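Local coordinates for branched-chain phosphotransacylase (Enterococcus faecalis, PDB 1YCO), which probably transfers branched-chain acyl groups between coenzyme A and phosphate, at residues T184-E197 with Y205-V217. Numbering follows the deposited sequence.
Sequences TVFGPLSLDLATSE and YSGPIMGDADILV. With PO4 (phosphate ion), chain C.
Gly-211 and Ala-213 donate their backbone N-H groups to the last turn of helix 191-195, fastening the loop 205-214 against it in the alpha/beta domain of a phosphotransacylase. Gly-211 N reaches Leu-193 O at 2.7 Å, tilted from the carbonyl plane and with a bent N-H...O angle of 141°. The bond from Ala-213 N to Ala-194 O is straighter (3.1 Å, 166°) and arrives almost head-on to the carbonyl. Two main-chain carbonyls near the C-terminal end of the helix are thus satisfied by the loop. Gly-211 adopts positive phi and lies against the backbone of Thr-195 and Ser-196, its CA 3.5 Å from Ser-196 N.

Asp-212 secures the loop itself: OD1 accepts Met-210 N from above the carboxylate plane, while OD2 forms a salt bridge with Lys-150 on strand 150-154, which strands 184-189 and 215-217 flank in a mixed sheet. At the helix start, Asp-192 OD1 takes both Ser-190 OG, at 2.5 Å, and the N-H of Leu-193. Thr-195 OG1 lies between its backbone N and carbonyl carbon (chi1 60°) and donates back to Leu-191 O, which also accepts Thr-195 N; its CG2 meets both methyls of Leu-216. Ser-196 OG caps Ala-199 N of the next helix and bonds a phosphate ion, probably from the crystallisation liquor.

Apolar contacts complete the interface. Leu-193 CD2 packs on Tyr-205 CB, Leu-189 CD1 meets Ile-209 CB, and Thr-184 CG2 touches Pro-208 CB, while Thr-184 OG1 is hydrogen-bonded to His-148 NE2. Phe-186 offers a ring face to Pro-208, whose CD sits 4.1 Å from the ring centroid in a CH-pi contact.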
ATOM      1  N   THR A 184      13.678 -10.361  16.397  1.00 38.56           N
ATOM      2  CA  THR A 184      12.447 -11.122  16.353  1.00 37.68           C
ATOM      3  C   THR A 184      11.808 -10.919  14.978  1.00 36.62           C
ATOM      4  O   THR A 184      11.332  -9.831  14.665  1.00 36.89           O
ATOM      5  CB  THR A 184      11.457 -10.666  17.445  1.00 37.89           C
ATOM      6  OG1 THR A 184      12.047 -10.852  18.736  1.00 38.89           O
ATOM      7  CG2 THR A 184      10.176 -11.478  17.364  1.00 36.40           C
ATOM      8  N   VAL A 185      11.824 -11.967  14.158  1.00 35.86           N
ATOM      9  CA  VAL A 185      11.243 -11.925  12.820  1.00 35.96           C
ATOM     10  C   VAL A 185       9.985 -12.795  12.797  1.00 35.75           C
ATOM     11  O   VAL A 185      10.052 -13.988  13.100  1.00 36.99           O
ATOM     12  CB  VAL A 185      12.240 -12.464  11.757  1.00 35.07           C
ATOM     13  CG1 VAL A 185      11.692 -12.240  10.362  1.00 35.53           C
ATOM     14  CG2 VAL A 185      13.594 -11.774  11.900  1.00 36.25           C
ATOM     15  N   PHE A 186       8.842 -12.201  12.445  1.00 35.16           N
ATOM     16  CA  PHE A 186       7.573 -12.941  12.385  1.00 32.87           C
ATOM     17  C   PHE A 186       6.576 -12.499  11.307  1.00 31.17           C
ATOM     18  O   PHE A 186       6.410 -11.311  11.041  1.00 31.19           O
ATOM     19  CB  PHE A 186       6.839 -12.887  13.728  1.00 32.07           C
ATOM     20  CG  PHE A 186       5.569 -13.702  13.746  1.00 33.61           C
ATOM     21  CD1 PHE A 186       5.628 -15.094  13.837  1.00 34.78           C
ATOM     22  CD2 PHE A 186       4.331 -13.099  13.608  1.00 34.72           C
ATOM     23  CE1 PHE A 186       4.478 -15.872  13.787  1.00 33.51           C
ATOM     24  CE2 PHE A 186       3.174 -13.869  13.557  1.00 36.88           C
ATOM     25  CZ  PHE A 186       3.255 -15.264  13.646  1.00 37.35           C
ATOM     26  N   GLY A 187       5.893 -13.482  10.735  1.00 29.82           N
ATOM     27  CA  GLY A 187       4.890 -13.254   9.714  1.00 29.86           C
ATOM     28  C   GLY A 187       4.197 -14.593   9.478  1.00 31.23           C
ATOM     29  O   GLY A 187       4.707 -15.623   9.910  1.00 32.82           O
ATOM     30  N   PRO A 188       3.046 -14.628   8.798  1.00 31.02           N
ATOM     31  CA  PRO A 188       2.325 -13.495   8.214  1.00 31.89           C
ATOM     32  C   PRO A 188       1.718 -12.547   9.256  1.00 32.77           C
ATOM     33  O   PRO A 188       1.191 -12.977  10.277  1.00 32.98           O
ATOM     34  CB  PRO A 188       1.219 -14.162   7.384  1.00 31.32           C
ATOM     35  CG  PRO A 188       1.611 -15.586   7.275  1.00 33.89           C
ATOM     36  CD  PRO A 188       2.318 -15.881   8.560  1.00 30.63           C
ATOM     37  N   LEU A 189       1.789 -11.254   8.979  1.00 34.15           N
ATOM     38  CA  LEU A 189       1.211 -10.259   9.860  1.00 31.98           C
ATOM     39  C   LEU A 189       0.624  -9.189   8.963  1.00 31.27           C
ATOM     40  O   LEU A 189       1.195  -8.853   7.928  1.00 29.29           O
ATOM     41  CB  LEU A 189       2.254  -9.606  10.769  1.00 34.54           C
ATOM     42  CG  LEU A 189       2.400 -10.035  12.223  1.00 36.75           C
ATOM     43  CD1 LEU A 189       3.230  -8.984  12.950  1.00 36.39           C
ATOM     44  CD2 LEU A 189       1.028 -10.167  12.903  1.00 38.56           C
ATOM     45  N   SER A 190      -0.521  -8.666   9.383  1.00 30.00           N
ATOM     46  CA  SER A 190      -1.211  -7.623   8.662  1.00 28.20           C
ATOM     47  C   SER A 190      -0.665  -6.297   9.160  1.00 27.67           C
ATOM     48  O   SER A 190      -0.222  -6.196  10.305  1.00 28.23           O
ATOM     49  CB  SER A 190      -2.699  -7.713   8.954  1.00 29.64           C
ATOM     50  OG  SER A 190      -2.911  -7.583  10.348  1.00 35.22           O
ATOM     51  N   LEU A 191      -0.715  -5.283   8.302  1.00 25.86           N
ATOM     52  CA  LEU A 191      -0.222  -3.944   8.630  1.00 25.85           C
ATOM     53  C   LEU A 191      -0.737  -3.402   9.969  1.00 24.46           C
ATOM     54  O   LEU A 191       0.031  -2.880  10.767  1.00 25.19           O
ATOM     55  CB  LEU A 191      -0.588  -2.963   7.498  1.00 24.38           C
ATOM     56  CG  LEU A 191      -0.133  -1.502   7.614  1.00 24.01           C
ATOM     57  CD1 LEU A 191       1.368  -1.415   7.390  1.00 23.36           C
ATOM     58  CD2 LEU A 191      -0.867  -0.633   6.586  1.00 20.43           C
ATOM     59  N   ASP A 192      -2.036  -3.502  10.217  1.00 26.93           N
ATOM     60  CA  ASP A 192      -2.564  -2.988  11.485  1.00 27.95           C
ATOM     61  C   ASP A 192      -2.018  -3.771  12.687  1.00 26.74           C
ATOM     62  O   ASP A 192      -1.613  -3.173  13.681  1.00 27.54           O
ATOM     63  CB  ASP A 192      -4.091  -3.024  11.477  1.00 29.82           C
ATOM     64  CG  ASP A 192      -4.623  -4.374  11.103  1.00 36.41           C
ATOM     65  OD1 ASP A 192      -3.790  -5.225  10.715  1.00 40.42           O
ATOM     66  OD2 ASP A 192      -5.855  -4.593  11.182  1.00 39.16           O
ATOM     67  N   LEU A 193      -2.016  -5.101  12.604  1.00 25.86           N
ATOM     68  CA  LEU A 193      -1.482  -5.899  13.708  1.00 28.13           C
ATOM     69  C   LEU A 193       0.024  -5.661  13.902  1.00 28.85           C
ATOM     70  O   LEU A 193       0.581  -5.914  14.979  1.00 27.78           O
ATOM     71  CB  LEU A 193      -1.753  -7.397  13.500  1.00 28.07           C
ATOM     72  CG  LEU A 193      -3.243  -7.776  13.660  1.00 31.98           C
ATOM     73  CD1 LEU A 193      -3.490  -9.201  13.191  1.00 30.15           C
ATOM     74  CD2 LEU A 193      -3.651  -7.605  15.115  1.00 30.16           C
ATOM     75  N   ALA A 194       0.675  -5.143  12.867  1.00 27.62           N
ATOM     76  CA  ALA A 194       2.096  -4.872  12.945  1.00 27.45           C
ATOM     77  C   ALA A 194       2.450  -3.494  13.530  1.00 28.74           C
ATOM     78  O   ALA A 194       3.461  -3.345  14.235  1.00 29.30           O
ATOM     79  CB  ALA A 194       2.723  -5.019  11.570  1.00 24.60           C
ATOM     80  N   THR A 195       1.601  -2.506  13.267  1.00 26.94           N
ATOM     81  CA  THR A 195       1.846  -1.133  13.687  1.00 30.31           C
ATOM     82  C   THR A 195       0.852  -0.480  14.650  1.00 30.22           C
ATOM     83  O   THR A 195       1.090   0.637  15.101  1.00 29.82           O
ATOM     84  CB  THR A 195       1.898  -0.230  12.456  1.00 32.70           C
ATOM     85  OG1 THR A 195       0.642  -0.323  11.773  1.00 31.89           O
ATOM     86  CG2 THR A 195       3.017  -0.669  11.498  1.00 30.55           C
ATOM     87  N   SER A 196      -0.251  -1.157  14.956  1.00 30.00           N
ATOM     88  CA  SER A 196      -1.260  -0.586  15.843  1.00 31.97           C
ATOM     89  C   SER A 196      -1.575  -1.416  17.077  1.00 33.02           C
ATOM     90  O   SER A 196      -2.329  -2.393  17.000  1.00 33.28           O
ATOM     91  CB  SER A 196      -2.555  -0.343  15.062  1.00 32.43           C
ATOM     92  OG  SER A 196      -3.579   0.145  15.909  1.00 31.70           O
ATOM     93  N   GLU A 197      -1.005  -1.025  18.216  1.00 35.59           N
ATOM     94  CA  GLU A 197      -1.256  -1.740  19.471  1.00 38.57           C
ATOM     95  C   GLU A 197      -2.754  -1.836  19.756  1.00 38.10           C
ATOM     96  O   GLU A 197      -3.234  -2.863  20.229  1.00 40.10           O
ATOM     97  CB  GLU A 197      -0.527  -1.053  20.629  1.00 39.71           C
ATOM     98  CG  GLU A 197       0.980  -1.133  20.469  1.00 46.82           C
ATOM     99  CD  GLU A 197       1.747  -0.624  21.680  1.00 49.71           C
ATOM    100  OE1 GLU A 197       1.546   0.548  22.067  1.00 51.47           O
ATOM    101  OE2 GLU A 197       2.560  -1.398  22.237  1.00 50.86           O
ATOM    102  N   TYR A 205      -5.339 -10.113  19.515  1.00 51.60           N
ATOM    103  CA  TYR A 205      -4.292 -10.914  18.899  1.00 47.23           C
ATOM    104  C   TYR A 205      -3.142 -11.090  19.889  1.00 47.14           C
ATOM    105  O   TYR A 205      -2.935 -10.261  20.783  1.00 46.89           O
ATOM    106  CB  TYR A 205      -3.786 -10.217  17.627  1.00 44.12           C
ATOM    107  CG  TYR A 205      -2.578 -10.878  17.007  1.00 38.18           C
ATOM    108  CD1 TYR A 205      -2.709 -11.980  16.168  1.00 35.87           C
ATOM    109  CD2 TYR A 205      -1.290 -10.440  17.320  1.00 35.97           C
ATOM    110  CE1 TYR A 205      -1.586 -12.637  15.660  1.00 35.29           C
ATOM    111  CE2 TYR A 205      -0.162 -11.091  16.818  1.00 35.28           C
ATOM    112  CZ  TYR A 205      -0.319 -12.197  15.991  1.00 34.64           C
ATOM    113  OH  TYR A 205       0.793 -12.877  15.543  1.00 35.39           O
ATOM    114  N   SER A 206      -2.406 -12.185  19.733  1.00 46.03           N
ATOM    115  CA  SER A 206      -1.259 -12.478  20.581  1.00 45.23           C
ATOM    116  C   SER A 206      -0.176 -13.092  19.687  1.00 43.18           C
ATOM    117  O   SER A 206      -0.453 -14.016  18.927  1.00 43.09           O
ATOM    118  CB  SER A 206      -1.660 -13.463  21.686  1.00 48.48           C
ATOM    119  OG  SER A 206      -0.618 -13.619  22.649  1.00 51.00           O
ATOM    120  N   GLY A 207       1.042 -12.570  19.770  1.00 41.53           N
ATOM    121  CA  GLY A 207       2.127 -13.080  18.948  1.00 40.01           C
ATOM    122  C   GLY A 207       3.437 -12.413  19.328  1.00 38.52           C
ATOM    123  O   GLY A 207       3.439 -11.574  20.228  1.00 37.61           O
ATOM    124  N   PRO A 208       4.566 -12.761  18.679  1.00 37.05           N
ATOM    125  CA  PRO A 208       5.883 -12.177  18.971  1.00 36.85           C
ATOM    126  C   PRO A 208       5.908 -10.677  18.711  1.00 35.63           C
ATOM    127  O   PRO A 208       6.685  -9.939  19.321  1.00 35.07           O
ATOM    128  CB  PRO A 208       6.822 -12.927  18.028  1.00 37.82           C
ATOM    129  CG  PRO A 208       6.142 -14.236  17.845  1.00 39.77           C
ATOM    130  CD  PRO A 208       4.693 -13.840  17.691  1.00 38.16           C
ATOM    131  N   ILE A 209       5.066 -10.227  17.790  1.00 33.84           N
ATOM    132  CA  ILE A 209       5.004  -8.807  17.480  1.00 33.61           C
ATOM    133  C   ILE A 209       3.572  -8.334  17.566  1.00 33.18           C
ATOM    134  O   ILE A 209       2.678  -8.912  16.958  1.00 31.38           O
ATOM    135  CB  ILE A 209       5.555  -8.510  16.080  1.00 33.89           C
ATOM    136  CG1 ILE A 209       6.997  -9.022  15.987  1.00 31.27           C
ATOM    137  CG2 ILE A 209       5.456  -7.006  15.807  1.00 32.00           C
ATOM    138  CD1 ILE A 209       7.583  -9.034  14.584  1.00 33.46           C
ATOM    139  N   MET A 210       3.349  -7.281  18.338  1.00 34.87           N
ATOM    140  CA  MET A 210       2.001  -6.772  18.502  1.00 35.40           C
ATOM    141  C   MET A 210       1.910  -5.260  18.371  1.00 35.00           C
ATOM    142  O   MET A 210       2.033  -4.520  19.350  1.00 36.98           O
ATOM    143  CB  MET A 210       1.449  -7.263  19.836  1.00 35.34           C
ATOM    144  CG  MET A 210       1.408  -8.791  19.904  1.00 39.18           C
ATOM    145  SD  MET A 210       0.721  -9.510  21.412  1.00 44.49           S
ATOM    146  CE  MET A 210       2.074  -9.250  22.543  1.00 35.25           C
ATOM    147  N   GLY A 211       1.706  -4.818  17.133  1.00 33.73           N
ATOM    148  CA  GLY A 211       1.582  -3.404  16.834  1.00 32.17           C
ATOM    149  C   GLY A 211       2.777  -2.556  17.190  1.00 31.42           C
ATOM    150  O   GLY A 211       2.672  -1.338  17.140  1.00 32.01           O
ATOM    151  N   ASP A 212       3.900  -3.192  17.540  1.00 30.04           N
ATOM    152  CA  ASP A 212       5.113  -2.474  17.907  1.00 29.11           C
ATOM    153  C   ASP A 212       6.343  -2.882  17.093  1.00 28.30           C
ATOM    154  O   ASP A 212       7.444  -2.902  17.627  1.00 31.17           O
ATOM    155  CB  ASP A 212       5.398  -2.651  19.411  1.00 33.21           C
ATOM    156  CG  ASP A 212       5.800  -4.084  19.781  1.00 42.02           C
ATOM    157  OD1 ASP A 212       5.515  -5.019  18.993  1.00 44.99           O
ATOM    158  OD2 ASP A 212       6.388  -4.280  20.873  1.00 45.26           O
ATOM    159  N   ALA A 213       6.166  -3.189  15.806  1.00 27.78           N
ATOM    160  CA  ALA A 213       7.279  -3.599  14.949  1.00 26.32           C
ATOM    161  C   ALA A 213       8.232  -2.453  14.640  1.00 27.13           C
ATOM    162  O   ALA A 213       7.813  -1.306  14.496  1.00 28.22           O
ATOM    163  CB  ALA A 213       6.754  -4.180  13.653  1.00 25.99           C
ATOM    164  N   ASP A 214       9.514  -2.769  14.522  1.00 27.57           N
ATOM    165  CA  ASP A 214      10.519  -1.751  14.232  1.00 29.96           C
ATOM    166  C   ASP A 214      10.853  -1.669  12.746  1.00 29.23           C
ATOM    167  O   ASP A 214      11.334  -0.648  12.246  1.00 30.11           O
ATOM    168  CB  ASP A 214      11.775  -2.040  15.039  1.00 33.72           C
ATOM    169  CG  ASP A 214      11.508  -2.019  16.517  1.00 39.47           C
ATOM    170  OD1 ASP A 214      11.143  -0.941  17.025  1.00 43.17           O
ATOM    171  OD2 ASP A 214      11.651  -3.076  17.169  1.00 43.01           O
ATOM    172  N   ILE A 215      10.599  -2.766  12.052  1.00 28.16           N
ATOM    173  CA  ILE A 215      10.862  -2.847  10.638  1.00 25.82           C
ATOM    174  C   ILE A 215       9.727  -3.597   9.976  1.00 24.14           C
ATOM    175  O   ILE A 215       9.292  -4.655  10.446  1.00 23.66           O
ATOM    176  CB  ILE A 215      12.155  -3.628  10.349  1.00 26.72           C
ATOM    177  CG1 ILE A 215      13.339  -2.948  11.030  1.00 26.86           C
ATOM    178  CG2 ILE A 215      12.365  -3.746   8.830  1.00 23.17           C
ATOM    179  CD1 ILE A 215      14.632  -3.707  10.907  1.00 28.52           C
ATOM    180  N   LEU A 216       9.248  -3.055   8.869  1.00 21.17           N
ATOM    181  CA  LEU A 216       8.187  -3.713   8.136  1.00 19.60           C
ATOM    182  C   LEU A 216       8.840  -4.207   6.853  1.00 17.94           C
ATOM    183  O   LEU A 216       9.600  -3.482   6.230  1.00 17.93           O
ATOM    184  CB  LEU A 216       7.066  -2.726   7.821  1.00 19.97           C
ATOM    185  CG  LEU A 216       6.374  -1.986   8.977  1.00 22.81           C
ATOM    186  CD1 LEU A 216       5.312  -1.034   8.417  1.00 18.87           C
ATOM    187  CD2 LEU A 216       5.734  -2.987   9.935  1.00 21.98           C
ATOM    188  N   VAL A 217       8.566  -5.457   6.498  1.00 19.00           N
ATOM    189  CA  VAL A 217       9.087  -6.073   5.283  1.00 21.96           C
ATOM    190  C   VAL A 217       7.904  -6.484   4.382  1.00 20.17           C
ATOM    191  O   VAL A 217       7.066  -7.312   4.759  1.00 21.56           O
ATOM    192  CB  VAL A 217       9.941  -7.333   5.601  1.00 19.64           C
ATOM    193  CG1 VAL A 217      10.540  -7.911   4.321  1.00 20.69           C
ATOM    194  CG2 VAL A 217      11.038  -6.984   6.572  1.00 21.04           C
TER
HETATM  195  P   PO4 C5001      -2.309   2.607  18.686  1.00 59.47           P
HETATM  196  O1  PO4 C5001      -2.583   1.145  18.770  1.00 59.95           O
HETATM  197  O2  PO4 C5001      -2.109   3.003  17.232  1.00 60.16           O
HETATM  198  O3  PO4 C5001      -3.499   3.380  19.245  1.00 61.42           O
HETATM  199  O4  PO4 C5001      -1.063   2.928  19.487  1.00 59.21           O